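Local structure of putative NAD-dependent epimerase/dehydratase (Bacillus halodurans, 3E8X) at residues 49-54 with 72-77; 87-92 with 125-130; 92-97 with 105-110. The protein binds NADP in a Rossmann-fold domain and is probably an NAD(P)-dependent epimerase or dehydratase of the SDR superfamily, though its substrate and reaction are unknown. One frame throughout, in Å; residues are numbered along the deposited sequence.

Contact 1 of 3, residues 49-54 with 72-77. With NAP (NADP nicotinamide-adenine-dinucleotide phosphate), chain B.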
loop_
_atom_site.group_PDB
_atom_site.type_symbol
_atom_site.label_atom_id
_atom_site.label_comp_id
_atom_site.label_asym_id
_atom_site.label_seq_id
_atom_site.Cartn_x
_atom_site.Cartn_y
_atom_site.Cartn_z
ATOM N N VAL A 49 -11.511 -14.202 -20.787
ATOM C CA VAL A 49 -10.683 -15.254 -20.230
ATOM C C VAL A 49 -10.856 -15.116 -18.739
ATOM O O VAL A 49 -10.474 -14.114 -18.162
ATOM C CB VAL A 49 -9.187 -15.148 -20.686
ATOM C CG1 VAL A 49 -8.315 -16.248 -19.991
ATOM C CG2 VAL A 49 -9.064 -15.201 -22.258
ATOM N N ALA A 50 -11.474 -16.126 -18.117
ATOM C CA ALA A 50 -11.743 -16.076 -16.680
ATOM C C ALA A 50 -10.588 -16.670 -15.908
ATOM O O ALA A 50 -10.192 -17.828 -16.159
ATOM C CB ALA A 50 -13.054 -16.831 -16.360
HETATM N N MSE A 51 -10.043 -15.893 -14.977
HETATM C CA MSE A 51 -9.040 -16.420 -14.038
HETATM C C MSE A 51 -9.737 -16.825 -12.731
HETATM O O MSE A 51 -10.427 -16.029 -12.080
HETATM C CB MSE A 51 -7.902 -15.414 -13.760
HETATM C CG MSE A 51 -6.862 -15.837 -12.712
HETATM SE SE MSE A 51 -5.458 -14.506 -12.597
HETATM C CE MSE A 51 -4.787 -14.529 -10.698
ATOM N N VAL A 52 -9.495 -18.072 -12.366
ATOM C CA VAL A 52 -10.102 -18.724 -11.194
ATOM C C VAL A 52 -9.040 -19.450 -10.368
ATOM O O VAL A 52 -8.064 -19.930 -10.898
ATOM C CB VAL A 52 -11.220 -19.739 -11.628
ATOM C CG1 VAL A 52 -12.276 -18.980 -12.317
ATOM C CG2 VAL A 52 -10.684 -20.817 -12.571
ATOM N N ARG A 53 -9.275 -19.500 -9.060
ATOM C CA ARG A 53 -8.418 -20.194 -8.098
ATOM C C ARG A 53 -8.527 -21.710 -8.238
ATOM O O ARG A 53 -7.544 -22.435 -8.060
ATOM C CB ARG A 53 -8.824 -19.823 -6.670
ATOM C CG ARG A 53 -8.348 -18.468 -6.193
ATOM C CD ARG A 53 -8.513 -18.315 -4.671
ATOM N NE ARG A 53 -9.784 -17.701 -4.255
ATOM C CZ ARG A 53 -9.988 -17.167 -3.046
ATOM N NH1 ARG A 53 -11.158 -16.624 -2.742
ATOM N NH2 ARG A 53 -9.025 -17.159 -2.125
ATOM N N ASN A 54 -9.737 -22.211 -8.501
ATOM C CA ASN A 54 -9.873 -23.671 -8.758
ATOM C C ASN A 54 -10.657 -24.019 -9.991
ATOM O O ASN A 54 -11.605 -23.338 -10.338
ATOM C CB ASN A 54 -10.293 -24.499 -7.529
ATOM C CG ASN A 54 -11.719 -24.238 -7.066
ATOM O OD1 ASN A 54 -12.506 -25.170 -6.813
ATOM N ND2 ASN A 54 -12.034 -22.976 -6.881
ATOM N N ALA A 72 -5.266 -19.840 -11.698
ATOM C CA ALA A 72 -4.144 -19.096 -11.154
ATOM C C ALA A 72 -4.639 -18.402 -9.895
ATOM O O ALA A 72 -5.826 -18.276 -9.693
ATOM C CB ALA A 72 -3.621 -18.093 -12.160
ATOM N N ASN A 73 -3.702 -17.976 -9.055
ATOM C CA ASN A 73 -3.976 -17.457 -7.726
ATOM C C ASN A 73 -3.099 -16.203 -7.577
ATOM O O ASN A 73 -1.924 -16.249 -7.813
ATOM C CB ASN A 73 -3.620 -18.586 -6.736
ATOM C CG ASN A 73 -3.847 -18.239 -5.284
ATOM O OD1 ASN A 73 -3.670 -17.123 -4.843
ATOM N ND2 ASN A 73 -4.184 -19.260 -4.506
ATOM N N LEU A 74 -3.655 -15.095 -7.146
ATOM C CA LEU A 74 -2.867 -13.853 -6.962
ATOM C C LEU A 74 -1.766 -13.938 -5.871
ATOM O O LEU A 74 -0.879 -13.090 -5.819
ATOM C CB LEU A 74 -3.798 -12.661 -6.658
ATOM C CG LEU A 74 -4.694 -12.121 -7.800
ATOM C CD1 LEU A 74 -5.777 -11.131 -7.230
ATOM C CD2 LEU A 74 -3.815 -11.484 -8.885
ATOM N N GLU A 75 -1.865 -14.937 -4.996
ATOM C CA GLU A 75 -0.909 -15.154 -3.947
ATOM C C GLU A 75 0.234 -16.092 -4.359
ATOM O O GLU A 75 1.194 -16.243 -3.617
ATOM C CB GLU A 75 -1.617 -15.682 -2.702
ATOM C CG GLU A 75 -2.657 -14.703 -2.161
ATOM C CD GLU A 75 -3.213 -15.098 -0.817
ATOM O OE1 GLU A 75 -4.106 -15.962 -0.793
ATOM O OE2 GLU A 75 -2.780 -14.525 0.213
ATOM N N GLU A 76 0.140 -16.688 -5.543
ATOM C CA GLU A 76 1.161 -17.562 -6.066
ATOM C C GLU A 76 1.683 -16.984 -7.371
ATOM O O GLU A 76 1.375 -15.849 -7.702
ATOM C CB GLU A 76 0.561 -18.960 -6.244
ATOM C CG GLU A 76 0.150 -19.557 -4.900
ATOM C CD GLU A 76 -0.599 -20.865 -4.977
ATOM O OE1 GLU A 76 -0.978 -21.310 -6.082
ATOM O OE2 GLU A 76 -0.817 -21.433 -3.880
ATOM N N ASP A 77 2.496 -17.728 -8.103
ATOM C CA ASP A 77 2.959 -17.292 -9.422
ATOM C C ASP A 77 1.797 -17.429 -10.424
ATOM O O ASP A 77 1.368 -18.518 -10.744
ATOM C CB ASP A 77 4.143 -18.157 -9.858
ATOM C CG ASP A 77 4.839 -17.647 -11.095
ATOM O OD1 ASP A 77 4.242 -16.886 -11.887
ATOM O OD2 ASP A 77 6.009 -18.041 -11.275
HETATM P PA NAP B . -16.729 -10.386 -5.054
HETATM O O1A NAP B . -16.180 -10.546 -3.633
HETATM O O2A NAP B . -18.046 -11.031 -5.427
HETATM O O5B NAP B . -15.526 -10.815 -6.049
HETATM C C5B NAP B . -14.170 -11.033 -5.618
HETATM C C4B NAP B . -13.488 -12.191 -6.343
HETATM O O4B NAP B . -12.091 -12.132 -6.000
HETATM C C3B NAP B . -13.979 -13.609 -5.954
HETATM O O3B NAP B . -14.472 -14.385 -7.060
HETATM C C2B NAP B . -12.746 -14.302 -5.396
HETATM O O2B NAP B . -12.599 -15.709 -5.708
HETATM C C1B NAP B . -11.622 -13.476 -6.042
HETATM N N9A NAP B . -10.344 -13.719 -5.327
HETATM C C8A NAP B . -10.140 -13.646 -4.002
HETATM N N7A NAP B . -8.862 -13.985 -3.742
HETATM C C5A NAP B . -8.271 -14.266 -4.921
HETATM C C6A NAP B . -6.984 -14.669 -5.292
HETATM N N6A NAP B . -6.030 -14.840 -4.354
HETATM N N1A NAP B . -6.686 -14.913 -6.589
HETATM C C2A NAP B . -7.627 -14.753 -7.522
HETATM N N3A NAP B . -8.879 -14.368 -7.204
HETATM C C4A NAP B . -9.222 -14.114 -5.913
HETATM O O3 NAP B . -16.868 -8.778 -5.325
HETATM P PN NAP B . -17.901 -8.005 -6.328
HETATM O O1N NAP B . -19.152 -7.745 -5.535
HETATM O O2N NAP B . -17.813 -8.720 -7.658
HETATM O O5D NAP B . -17.308 -6.518 -6.446
HETATM C C5D NAP B . -16.192 -6.236 -7.282
HETATM C C4D NAP B . -15.308 -5.245 -6.547
HETATM O O4D NAP B . -15.983 -4.007 -6.321
HETATM C C3D NAP B . -14.912 -5.762 -5.172
HETATM O O3D NAP B . -13.760 -6.609 -5.308
HETATM C C2D NAP B . -14.756 -4.492 -4.330
HETATM O O2D NAP B . -13.408 -4.155 -4.081
HETATM C C1D NAP B . -15.408 -3.367 -5.168
HETATM N N1N NAP B . -16.429 -2.528 -4.467
HETATM C C2N NAP B . -17.378 -3.058 -3.657
HETATM C C3N NAP B . -18.329 -2.222 -3.033
HETATM C C7N NAP B . -19.433 -2.764 -2.152
HETATM O O7N NAP B . -20.417 -2.038 -1.917
HETATM N N7N NAP B . -19.340 -4.027 -1.705
HETATM C C4N NAP B . -18.282 -0.844 -3.258
HETATM C C5N NAP B . -17.305 -0.331 -4.094
HETATM C C6N NAP B . -16.400 -1.198 -4.683
HETATM P P2B NAP B . -13.538 -16.913 -5.116
HETATM O O1X NAP B . -14.712 -17.024 -6.052
HETATM O O2X NAP B . -12.636 -18.141 -5.179
HETATM O O3X NAP B . -13.933 -16.415 -3.741
#

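Contact 2 of 3, residues 87-92 with 125-130. With NAP (NADP nicotinamide-adenine-dinucleotide phosphate), chain B.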
loop_
_atom_site.group_PDB
_atom_site.type_symbol
_atom_site.label_atom_id
_atom_site.label_comp_id
_atom_site.label_asym_id
_atom_site.label_seq_id
_atom_site.Cartn_x
_atom_site.Cartn_y
_atom_site.Cartn_z
ATOM N N ALA A 87 -6.074 -7.215 -23.000
ATOM C CA ALA A 87 -6.598 -6.278 -21.962
ATOM C C ALA A 87 -6.770 -7.041 -20.657
ATOM O O ALA A 87 -7.068 -8.229 -20.669
ATOM C CB ALA A 87 -7.921 -5.630 -22.412
ATOM N N VAL A 88 -6.541 -6.361 -19.540
ATOM C CA VAL A 88 -6.759 -6.942 -18.215
ATOM C C VAL A 88 -7.799 -6.142 -17.507
ATOM O O VAL A 88 -7.748 -4.941 -17.541
ATOM C CB VAL A 88 -5.465 -6.938 -17.340
ATOM C CG1 VAL A 88 -5.752 -7.518 -15.932
ATOM C CG2 VAL A 88 -4.345 -7.755 -18.008
ATOM N N VAL A 89 -8.746 -6.821 -16.860
ATOM C CA VAL A 89 -9.682 -6.129 -15.931
ATOM C C VAL A 89 -9.385 -6.691 -14.525
ATOM O O VAL A 89 -9.480 -7.911 -14.299
ATOM C CB VAL A 89 -11.158 -6.334 -16.336
ATOM C CG1 VAL A 89 -12.134 -5.772 -15.274
ATOM C CG2 VAL A 89 -11.367 -5.685 -17.767
ATOM N N PHE A 90 -8.981 -5.808 -13.603
ATOM C CA PHE A 90 -8.779 -6.240 -12.223
ATOM C C PHE A 90 -10.106 -6.063 -11.455
ATOM O O PHE A 90 -10.503 -4.929 -11.078
ATOM C CB PHE A 90 -7.627 -5.472 -11.549
ATOM C CG PHE A 90 -7.244 -6.046 -10.199
ATOM C CD1 PHE A 90 -6.372 -7.122 -10.105
ATOM C CD2 PHE A 90 -7.837 -5.587 -9.037
ATOM C CE1 PHE A 90 -6.037 -7.662 -8.864
ATOM C CE2 PHE A 90 -7.509 -6.134 -7.804
ATOM C CZ PHE A 90 -6.632 -7.169 -7.724
ATOM N N ALA A 91 -10.796 -7.186 -11.254
ATOM C CA ALA A 91 -12.071 -7.230 -10.563
ATOM C C ALA A 91 -12.007 -8.108 -9.292
ATOM O O ALA A 91 -13.040 -8.571 -8.816
ATOM C CB ALA A 91 -13.199 -7.720 -11.538
ATOM N N ALA A 92 -10.800 -8.328 -8.748
ATOM C CA ALA A 92 -10.596 -9.201 -7.589
ATOM C C ALA A 92 -10.700 -8.419 -6.290
ATOM O O ALA A 92 -10.550 -7.198 -6.231
ATOM C CB ALA A 92 -9.233 -9.909 -7.673
ATOM N N ARG A 125 -3.655 -2.343 -22.230
ATOM C CA ARG A 125 -4.987 -1.958 -21.748
ATOM C C ARG A 125 -5.318 -2.575 -20.396
ATOM O O ARG A 125 -5.299 -3.784 -20.228
ATOM C CB ARG A 125 -6.029 -2.291 -22.822
ATOM C CG ARG A 125 -7.419 -1.738 -22.544
ATOM C CD ARG A 125 -7.441 -0.217 -22.437
ATOM N NE ARG A 125 -8.793 0.377 -22.444
ATOM C CZ ARG A 125 -9.165 1.379 -21.659
ATOM N NH1 ARG A 125 -8.325 1.918 -20.812
ATOM N NH2 ARG A 125 -10.391 1.853 -21.713
ATOM N N PHE A 126 -5.606 -1.708 -19.424
ATOM C CA PHE A 126 -5.855 -2.117 -18.064
ATOM C C PHE A 126 -7.058 -1.347 -17.483
ATOM O O PHE A 126 -7.058 -0.102 -17.421
ATOM C CB PHE A 126 -4.599 -1.899 -17.222
ATOM C CG PHE A 126 -4.589 -2.643 -15.909
ATOM C CD1 PHE A 126 -3.721 -3.715 -15.717
ATOM C CD2 PHE A 126 -5.404 -2.248 -14.850
ATOM C CE1 PHE A 126 -3.702 -4.391 -14.517
ATOM C CE2 PHE A 126 -5.399 -2.943 -13.640
ATOM C CZ PHE A 126 -4.541 -4.015 -13.474
ATOM N N ILE A 127 -8.076 -2.091 -17.059
ATOM C CA ILE A 127 -9.233 -1.507 -16.365
ATOM C C ILE A 127 -9.232 -1.948 -14.882
ATOM O O ILE A 127 -9.276 -3.138 -14.559
ATOM C CB ILE A 127 -10.586 -1.944 -17.035
ATOM C CG1 ILE A 127 -10.444 -2.006 -18.594
ATOM C CG2 ILE A 127 -11.795 -1.089 -16.491
ATOM C CD1 ILE A 127 -10.069 -0.732 -19.237
HETATM N N MSE A 128 -9.145 -0.962 -13.994
HETATM C CA MSE A 128 -9.241 -1.156 -12.583
HETATM C C MSE A 128 -10.681 -0.939 -12.095
HETATM O O MSE A 128 -11.317 0.075 -12.388
HETATM C CB MSE A 128 -8.326 -0.173 -11.886
HETATM C CG MSE A 128 -8.528 -0.085 -10.405
HETATM SE SE MSE A 128 -7.842 -1.743 -9.646
HETATM C CE MSE A 128 -5.951 -1.502 -9.755
ATOM N N VAL A 129 -11.199 -1.921 -11.362
ATOM C CA VAL A 129 -12.451 -1.775 -10.613
ATOM C C VAL A 129 -12.061 -1.383 -9.203
ATOM O O VAL A 129 -11.584 -2.175 -8.434
ATOM C CB VAL A 129 -13.308 -3.059 -10.632
ATOM C CG1 VAL A 129 -14.629 -2.850 -9.918
ATOM C CG2 VAL A 129 -13.512 -3.513 -12.080
ATOM N N SER A 130 -12.275 -0.119 -8.913
ATOM C CA SER A 130 -11.930 0.480 -7.673
ATOM C C SER A 130 -13.208 0.759 -6.863
ATOM O O SER A 130 -14.094 -0.092 -6.783
ATOM C CB SER A 130 -11.131 1.762 -7.967
ATOM O OG SER A 130 -10.649 2.332 -6.799
HETATM P PA NAP B . -16.729 -10.386 -5.054
HETATM O O1A NAP B . -16.180 -10.546 -3.633
HETATM O O2A NAP B . -18.046 -11.031 -5.427
HETATM O O5B NAP B . -15.526 -10.815 -6.049
HETATM C C5B NAP B . -14.170 -11.033 -5.618
HETATM C C4B NAP B . -13.488 -12.191 -6.343
HETATM O O4B NAP B . -12.091 -12.132 -6.000
HETATM C C3B NAP B . -13.979 -13.609 -5.954
HETATM O O3B NAP B . -14.472 -14.385 -7.060
HETATM C C2B NAP B . -12.746 -14.302 -5.396
HETATM O O2B NAP B . -12.599 -15.709 -5.708
HETATM C C1B NAP B . -11.622 -13.476 -6.042
HETATM N N9A NAP B . -10.344 -13.719 -5.327
HETATM C C8A NAP B . -10.140 -13.646 -4.002
HETATM N N7A NAP B . -8.862 -13.985 -3.742
HETATM C C5A NAP B . -8.271 -14.266 -4.921
HETATM C C6A NAP B . -6.984 -14.669 -5.292
HETATM N N6A NAP B . -6.030 -14.840 -4.354
HETATM N N1A NAP B . -6.686 -14.913 -6.589
HETATM C C2A NAP B . -7.627 -14.753 -7.522
HETATM N N3A NAP B . -8.879 -14.368 -7.204
HETATM C C4A NAP B . -9.222 -14.114 -5.913
HETATM O O3 NAP B . -16.868 -8.778 -5.325
HETATM P PN NAP B . -17.901 -8.005 -6.328
HETATM O O1N NAP B . -19.152 -7.745 -5.535
HETATM O O2N NAP B . -17.813 -8.720 -7.658
HETATM O O5D NAP B . -17.308 -6.518 -6.446
HETATM C C5D NAP B . -16.192 -6.236 -7.282
HETATM C C4D NAP B . -15.308 -5.245 -6.547
HETATM O O4D NAP B . -15.983 -4.007 -6.321
HETATM C C3D NAP B . -14.912 -5.762 -5.172
HETATM O O3D NAP B . -13.760 -6.609 -5.308
HETATM C C2D NAP B . -14.756 -4.492 -4.330
HETATM O O2D NAP B . -13.408 -4.155 -4.081
HETATM C C1D NAP B . -15.408 -3.367 -5.168
HETATM N N1N NAP B . -16.429 -2.528 -4.467
HETATM C C2N NAP B . -17.378 -3.058 -3.657
HETATM C C3N NAP B . -18.329 -2.222 -3.033
HETATM C C7N NAP B . -19.433 -2.764 -2.152
HETATM O O7N NAP B . -20.417 -2.038 -1.917
HETATM N N7N NAP B . -19.340 -4.027 -1.705
HETATM C C4N NAP B . -18.282 -0.844 -3.258
HETATM C C5N NAP B . -17.305 -0.331 -4.094
HETATM C C6N NAP B . -16.400 -1.198 -4.683
HETATM P P2B NAP B . -13.538 -16.913 -5.116
HETATM O O1X NAP B . -14.712 -17.024 -6.052
HETATM O O2X NAP B . -12.636 -18.141 -5.179
HETATM O O3X NAP B . -13.933 -16.415 -3.741
HETATM O O HOH W 1 -11.292 -4.802 -7.746
#

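Contact 3 of 3, residues 92-97 with 105-110. With NAP (NADP nicotinamide-adenine-dinucleotide phosphate), chain B.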
loop_
_atom_site.group_PDB
_atom_site.type_symbol
_atom_site.label_atom_id
_atom_site.label_comp_id
_atom_site.label_asym_id
_atom_site.label_seq_id
_atom_site.Cartn_x
_atom_site.Cartn_y
_atom_site.Cartn_z
ATOM N N ALA A 92 -10.800 -8.328 -8.748
ATOM C CA ALA A 92 -10.596 -9.201 -7.589
ATOM C C ALA A 92 -10.700 -8.419 -6.290
ATOM O O ALA A 92 -10.550 -7.198 -6.231
ATOM C CB ALA A 92 -9.233 -9.909 -7.673
ATOM N N GLY A 93 -10.926 -9.150 -5.220
ATOM C CA GLY A 93 -11.084 -8.553 -3.910
ATOM C C GLY A 93 -11.182 -9.657 -2.889
ATOM O O GLY A 93 -11.720 -10.738 -3.176
ATOM N N SER A 94 -10.680 -9.383 -1.698
ATOM C CA SER A 94 -10.736 -10.346 -0.596
ATOM C C SER A 94 -12.184 -10.575 -0.051
ATOM O O SER A 94 -12.533 -11.682 0.413
ATOM C CB SER A 94 -9.805 -9.862 0.520
ATOM O OG SER A 94 -10.294 -8.682 1.127
ATOM N N GLY A 95 -12.998 -9.514 -0.087
ATOM C CA GLY A 95 -14.362 -9.528 0.460
ATOM C C GLY A 95 -14.477 -9.324 1.971
ATOM O O GLY A 95 -13.479 -9.445 2.708
ATOM N N PRO A 96 -15.713 -9.029 2.454
ATOM C CA PRO A 96 -15.925 -8.732 3.893
ATOM C C PRO A 96 -15.796 -9.913 4.891
ATOM O O PRO A 96 -15.936 -9.687 6.080
ATOM C CB PRO A 96 -17.354 -8.149 3.937
ATOM C CG PRO A 96 -17.809 -8.012 2.502
ATOM C CD PRO A 96 -16.980 -8.963 1.694
ATOM N N HIS A 97 -15.495 -11.124 4.413
ATOM C CA HIS A 97 -15.447 -12.352 5.233
ATOM C C HIS A 97 -14.017 -12.852 5.568
ATOM O O HIS A 97 -13.825 -13.595 6.539
ATOM C CB HIS A 97 -16.255 -13.467 4.563
ATOM C CG HIS A 97 -15.832 -13.768 3.156
ATOM N ND1 HIS A 97 -15.799 -12.808 2.164
ATOM C CD2 HIS A 97 -15.453 -14.928 2.568
ATOM C CE1 HIS A 97 -15.404 -13.358 1.031
ATOM N NE2 HIS A 97 -15.190 -14.646 1.248
ATOM N N LEU A 105 -3.188 -8.141 0.861
ATOM C CA LEU A 105 -2.563 -9.123 -0.013
ATOM C C LEU A 105 -3.275 -9.270 -1.380
ATOM O O LEU A 105 -2.595 -9.518 -2.369
ATOM C CB LEU A 105 -2.402 -10.465 0.713
ATOM C CG LEU A 105 -1.376 -10.464 1.865
ATOM C CD1 LEU A 105 -1.295 -11.840 2.573
ATOM C CD2 LEU A 105 0.041 -10.020 1.339
ATOM N N ILE A 106 -4.613 -9.092 -1.438
ATOM C CA ILE A 106 -5.383 -9.223 -2.689
ATOM C C ILE A 106 -5.647 -7.850 -3.318
ATOM O O ILE A 106 -5.137 -7.534 -4.386
ATOM C CB ILE A 106 -6.702 -10.019 -2.476
ATOM C CG1 ILE A 106 -6.390 -11.374 -1.830
ATOM C CG2 ILE A 106 -7.509 -10.185 -3.791
ATOM C CD1 ILE A 106 -5.550 -12.306 -2.650
ATOM N N ASP A 107 -6.425 -7.019 -2.640
ATOM C CA ASP A 107 -6.883 -5.773 -3.232
ATOM C C ASP A 107 -5.717 -4.843 -3.571
ATOM O O ASP A 107 -5.809 -4.071 -4.544
ATOM C CB ASP A 107 -7.901 -5.043 -2.309
ATOM C CG ASP A 107 -9.065 -5.934 -1.888
ATOM O OD1 ASP A 107 -10.228 -5.540 -2.090
ATOM O OD2 ASP A 107 -8.824 -7.046 -1.369
ATOM N N LEU A 108 -4.655 -4.863 -2.757
ATOM C CA LEU A 108 -3.546 -3.929 -2.942
ATOM C C LEU A 108 -2.372 -4.616 -3.641
ATOM O O LEU A 108 -2.009 -4.279 -4.785
ATOM C CB LEU A 108 -3.124 -3.309 -1.618
ATOM C CG LEU A 108 -1.886 -2.380 -1.613
ATOM C CD1 LEU A 108 -1.938 -1.332 -2.745
ATOM C CD2 LEU A 108 -1.658 -1.658 -0.256
ATOM N N TRP A 109 -1.775 -5.591 -2.941
ATOM C CA TRP A 109 -0.552 -6.236 -3.394
ATOM C C TRP A 109 -0.837 -7.033 -4.655
ATOM O O TRP A 109 -0.083 -6.952 -5.597
ATOM C CB TRP A 109 0.016 -7.083 -2.264
ATOM C CG TRP A 109 1.295 -7.796 -2.519
ATOM C CD1 TRP A 109 1.499 -9.132 -2.427
ATOM C CD2 TRP A 109 2.569 -7.217 -2.832
ATOM N NE1 TRP A 109 2.822 -9.423 -2.666
ATOM C CE2 TRP A 109 3.495 -8.266 -2.924
ATOM C CE3 TRP A 109 3.018 -5.907 -3.027
ATOM C CZ2 TRP A 109 4.867 -8.054 -3.194
ATOM C CZ3 TRP A 109 4.378 -5.694 -3.293
ATOM C CH2 TRP A 109 5.278 -6.779 -3.387
ATOM N N GLY A 110 -1.960 -7.759 -4.688
ATOM C CA GLY A 110 -2.397 -8.497 -5.897
ATOM C C GLY A 110 -2.546 -7.626 -7.136
ATOM O O GLY A 110 -2.115 -8.002 -8.222
HETATM P PA NAP B . -16.729 -10.386 -5.054
HETATM O O1A NAP B . -16.180 -10.546 -3.633
HETATM O O2A NAP B . -18.046 -11.031 -5.427
HETATM O O5B NAP B . -15.526 -10.815 -6.049
HETATM C C5B NAP B . -14.170 -11.033 -5.618
HETATM C C4B NAP B . -13.488 -12.191 -6.343
HETATM O O4B NAP B . -12.091 -12.132 -6.000
HETATM C C3B NAP B . -13.979 -13.609 -5.954
HETATM O O3B NAP B . -14.472 -14.385 -7.060
HETATM C C2B NAP B . -12.746 -14.302 -5.396
HETATM O O2B NAP B . -12.599 -15.709 -5.708
HETATM C C1B NAP B . -11.622 -13.476 -6.042
HETATM N N9A NAP B . -10.344 -13.719 -5.327
HETATM C C8A NAP B . -10.140 -13.646 -4.002
HETATM N N7A NAP B . -8.862 -13.985 -3.742
HETATM C C5A NAP B . -8.271 -14.266 -4.921
HETATM C C6A NAP B . -6.984 -14.669 -5.292
HETATM N N6A NAP B . -6.030 -14.840 -4.354
HETATM N N1A NAP B . -6.686 -14.913 -6.589
HETATM C C2A NAP B . -7.627 -14.753 -7.522
HETATM N N3A NAP B . -8.879 -14.368 -7.204
HETATM C C4A NAP B . -9.222 -14.114 -5.913
HETATM O O3 NAP B . -16.868 -8.778 -5.325
HETATM P PN NAP B . -17.901 -8.005 -6.328
HETATM O O1N NAP B . -19.152 -7.745 -5.535
HETATM O O2N NAP B . -17.813 -8.720 -7.658
HETATM O O5D NAP B . -17.308 -6.518 -6.446
HETATM C C5D NAP B . -16.192 -6.236 -7.282
HETATM C C4D NAP B . -15.308 -5.245 -6.547
HETATM O O4D NAP B . -15.983 -4.007 -6.321
HETATM C C3D NAP B . -14.912 -5.762 -5.172
HETATM O O3D NAP B . -13.760 -6.609 -5.308
HETATM C C2D NAP B . -14.756 -4.492 -4.330
HETATM O O2D NAP B . -13.408 -4.155 -4.081
HETATM C C1D NAP B . -15.408 -3.367 -5.168
HETATM N N1N NAP B . -16.429 -2.528 -4.467
HETATM C C2N NAP B . -17.378 -3.058 -3.657
HETATM C C3N NAP B . -18.329 -2.222 -3.033
HETATM C C7N NAP B . -19.433 -2.764 -2.152
HETATM O O7N NAP B . -20.417 -2.038 -1.917
HETATM N N7N NAP B . -19.340 -4.027 -1.705
HETATM C C4N NAP B . -18.282 -0.844 -3.258
HETATM C C5N NAP B . -17.305 -0.331 -4.094
HETATM C C6N NAP B . -16.400 -1.198 -4.683
HETATM P P2B NAP B . -13.538 -16.913 -5.116
HETATM O O1X NAP B . -14.712 -17.024 -6.052
HETATM O O2X NAP B . -12.636 -18.141 -5.179
HETATM O O3X NAP B . -13.933 -16.415 -3.741
HETATM O O HOH W 2 -11.002 -5.299 -4.624
HETATM O O HOH W 3 -12.183 -6.567 -0.440
#

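Contact 1 of 3, residues 49-54 with 72-77
Val52 at the end of strand 47-52 and Ala72 just beyond strand 68-71 continue the parallel pairing of a Rossmann fold, Ala72 N donating to Val52 O at 2.9 Å. Here the two segments part to take in the adenosine half of NADP. The close-packed side belongs to selenomethionine Met51, whose extended chain bends at its last torsion (chi3 149°): CG lies 4.0 Å from Ala72 CB, and CE reaches Leu74 CD2 at 3.7 Å. Leu74 also lays CB and CG over the adenine face near N1A, opposite Arg53. On the exposed side, Arg53 runs under the adenine, its guanidinium face turned to the ring with N7A 3.4 Å above the plane, while the 2'-phosphate lies at its edge. NE gives a hydrogen bond to O2X, and NH1 a weak one to O3X, contacts consistent with a preference for NADP over NAD. Asn73 opens an Asx turn, OD1 accepting from Glu75 N at 2.8 Å. Adenine N6A donates weakly to Asn73 OD1 at 3.3 Å.

Contact 2 of 3, residues 87-92 with 125-130
Val88 and Phe90 pair with residues 125-129 through four backbone hydrogen bonds between parallel strands whose axes lie 4.7 Å apart at an angle of 12°. Val88 N donates to Arg125 O and Ile127 N to Val88 O, both at 2.9 Å; Phe90 N to Ile127 O and Val129 N to Phe90 O carry the pairing on toward the cofactor. The strands are the two ends of a beta-alpha-beta crossover through helix 100-121, in the middle of the Rossmann sheet. On the face covered by that helix and helix 145-160, the Phe126 ring spans Val88 and Phe90, its CE1 4.0 Å from Val88 CG1 and its CZ 3.9 Å from Phe90 CB. Met128, a selenomethionine bent at chi2 (71°), runs alongside Phe90 and brings SE to 3.9 Å from CD2, an oblique Met-aromatic contact. On the other face, under helix 197-207, Val89 CG2 meets Ile127 CG1 at 3.9 Å. Ile127 CD1 lies over the guanidinium face of Arg125, whose NH1 binds Thr166.

Contact 3 of 3, residues 92-97 with 105-110
This is a buried loop-to-helix contact on the cofactor side of the Rossmann fold, where the turn leaving strand 87-90 folds back onto helix 100-121 and both line the NADP pocket. Its one direct hydrogen bond runs from Ser94 N to Asp107 OD2, 3.0 Å long and fairly straight at 161°, reaching the carboxylate on its syn side but 25° out of the plane. The other oxygen, OD1, works through water. One water donates to it at 2.7 Å and lies within hydrogen-bonding distance of both hydroxyls of the nicotinamide ribose; a second donates to OD1 and accepts from Gly95 N. Asp107 thereby ties the loop to the ribose without touching the sugar itself, and Tyr147 and Lys151 of helix 145-160 pack against its side chain. Next to this polar cluster stands Ile106. With CG2 anti to the backbone N, that methyl is laid against the loop, 3.8 Å from Gly93 C, and touches Ala92 CB, while the other branch carries CD1 toward the adenine. Gly93, which has no side chain, passes close beside the cofactor. Its backbone N donates to the adenosine ribose oxygen O4B at 3.3 Å.

Contact 2 lies at the heart of the chain and is wholly buried, its regular backbone bonds backed by apolar side chains on both faces of the sheet. Contacts 1 and 3 sit farther out, at the cofactor side, and are more polar: contact 1 sets a strand end against a loop, with an arginine at the 2'-phosphate, and contact 3 a loop against a helix, with an aspartate acting through waters. Contact 1 alone has a clearly exposed part. Contacts 2 and 3 share Ala92, and the helix of contact 3 belongs to the crossover joining the strands of contact 2. Leu74 links all three, its CD1 packing 3.7 Å from Ala92 CB and close to the Phe90 ring.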